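Local coordinates for hypothetical protein SA2161 (Staphylococcus aureus, PDB 1Y7R) that is of unknown function but probably acts as an acetyltransferase of the GNAT family, transferring an acetyl group from acetyl-coenzyme A to an unidentified acceptor, at residues A[82-85]-A[86-90]. The protein carries 4 engineered substitutions. Sequence-based numbering, arbitrary orientation.
Sequences SLIM and EHIMK. With PO4 (phosphate ion), chain C.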
# COMPACT_ATOMS: atom_id res chain seq x y z
N SER A 82 0.62 -19.99 -0.79
CA SER A 82 1.90 -19.97 -1.49
C SER A 82 1.67 -19.85 -2.98
O SER A 82 2.38 -19.11 -3.65
CB SER A 82 2.73 -21.22 -1.20
OG SER A 82 3.51 -21.03 -0.01
N LEU A 83 0.67 -20.55 -3.50
CA LEU A 83 0.34 -20.45 -4.93
C LEU A 83 -0.02 -19.01 -5.35
O LEU A 83 0.51 -18.47 -6.34
CB LEU A 83 -0.78 -21.46 -5.27
CG LEU A 83 -1.07 -21.55 -6.79
CD1 LEU A 83 0.16 -21.93 -7.63
CD2 LEU A 83 -2.12 -22.58 -6.99
N ILE A 84 -0.88 -18.37 -4.56
CA ILE A 84 -1.22 -16.95 -4.73
C ILE A 84 0.05 -16.08 -4.74
O ILE A 84 0.28 -15.28 -5.66
CB ILE A 84 -2.21 -16.53 -3.65
CG1 ILE A 84 -3.58 -17.15 -3.97
CG2 ILE A 84 -2.32 -15.00 -3.55
CD1 ILE A 84 -4.55 -17.23 -2.79
N MSE A 85 0.90 -16.28 -3.75
CA MSE A 85 2.11 -15.46 -3.62
C MSE A 85 3.06 -15.70 -4.79
O MSE A 85 3.67 -14.75 -5.25
CB MSE A 85 2.82 -15.74 -2.29
CG MSE A 85 2.18 -15.12 -1.07
SE MSE A 85 2.08 -13.12 -1.22
CE MSE A 85 4.00 -12.74 -1.10
N GLU A 86 3.18 -16.94 -5.29
CA GLU A 86 4.03 -17.20 -6.44
C GLU A 86 3.57 -16.37 -7.64
O GLU A 86 4.38 -15.77 -8.35
CB GLU A 86 4.03 -18.70 -6.80
CG GLU A 86 4.81 -19.57 -5.81
CD GLU A 86 6.35 -19.44 -5.98
OE1 GLU A 86 6.81 -18.46 -6.61
OE2 GLU A 86 7.09 -20.33 -5.50
N HIS A 87 2.26 -16.30 -7.86
CA HIS A 87 1.75 -15.49 -8.99
C HIS A 87 1.92 -13.99 -8.76
O HIS A 87 2.34 -13.24 -9.68
CB HIS A 87 0.32 -15.91 -9.31
CG HIS A 87 0.25 -17.25 -9.98
ND1 HIS A 87 0.31 -17.38 -11.36
CD2 HIS A 87 0.23 -18.50 -9.48
CE1 HIS A 87 0.26 -18.67 -11.67
NE2 HIS A 87 0.21 -19.37 -10.55
N ILE A 88 1.71 -13.55 -7.53
CA ILE A 88 1.97 -12.14 -7.18
C ILE A 88 3.45 -11.78 -7.37
O ILE A 88 3.77 -10.73 -7.94
CB ILE A 88 1.49 -11.85 -5.74
CG1 ILE A 88 -0.03 -11.82 -5.71
CG2 ILE A 88 2.06 -10.54 -5.21
CD1 ILE A 88 -0.57 -11.65 -4.32
N MSE A 89 4.34 -12.66 -6.92
CA MSE A 89 5.79 -12.38 -7.01
C MSE A 89 6.27 -12.38 -8.46
O MSE A 89 7.19 -11.62 -8.81
CB MSE A 89 6.61 -13.34 -6.15
CG MSE A 89 6.42 -13.16 -4.65
SE MSE A 89 6.56 -11.28 -4.01
CE MSE A 89 4.81 -10.75 -4.17
N LYS A 90 5.66 -13.23 -9.29
CA LYS A 90 5.83 -13.16 -10.74
C LYS A 90 5.43 -11.82 -11.39
O LYS A 90 6.18 -11.26 -12.21
CB LYS A 90 5.14 -14.36 -11.40
CG LYS A 90 5.32 -14.40 -12.90
CD LYS A 90 4.87 -15.75 -13.45
CE LYS A 90 6.09 -16.56 -13.82
NZ LYS A 90 7.25 -16.23 -12.93
P PO4 C . 1.12 -22.36 2.62
O1 PO4 C . 1.06 -21.20 3.61
O2 PO4 C . 2.51 -22.56 2.09
O3 PO4 C . 0.18 -21.98 1.50
O4 PO4 C . 0.59 -23.66 3.19
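Met85 and Met89, both selenomethionines, run side by side one turn apart on helix 80-95 and meet through their methyl ends, CE to CE 3.7 Å. This helix links the parallel strands 63-71 and 101-107 in the beta-alpha-beta unit of the GNAT fold. Both chains start with CG beside the backbone N (chi1 -75° in Met85, -68° in Met89) and then bend twice, which brings the two methyls together. On another flank Ile84 and Ile88 point the same way, and the CG2 branch of Ile84 touches the CD1 tip of Ile88 at 3.9 Å. Leu83 lies alongside His87: its CD1 approaches the CD2-NE2 side of the imidazole, 3.9 Å from NE2, while Leu83 O sits at the ring edge, in its plane, 3.2 Å from His87 CD2. That same oxygen accepts the amide of His87, one of four i to i+4 backbone bonds tying the segments together; the bond from Ile88 N to Ile84 O is 2.9 Å long.

The surroundings sort these flanks. Ile84 and Ile88 face the sheet, on Val71 of strand 63-71 and on Ile66 and Ile69 respectively, whereas Met85 packs against Leu113 and Tyr114 of helix 110-115 and against Phe117 and Phe119. Tyr6 OH hydrogen-bonds His87 ND1, helping to fix the ring's rotation.

Near the helix N-terminus a phosphate, probably from the crystallisation liquor, is held by Ser82. In GNAT enzymes the start of the corresponding helix typically receives the coenzyme A pyrophosphate, so the ion may mimic it. Ser82 N donates to phosphate O3 at 3.1 Å, and Ser82 OG, placed beside that N, donates to phosphate O2 at 2.8 Å.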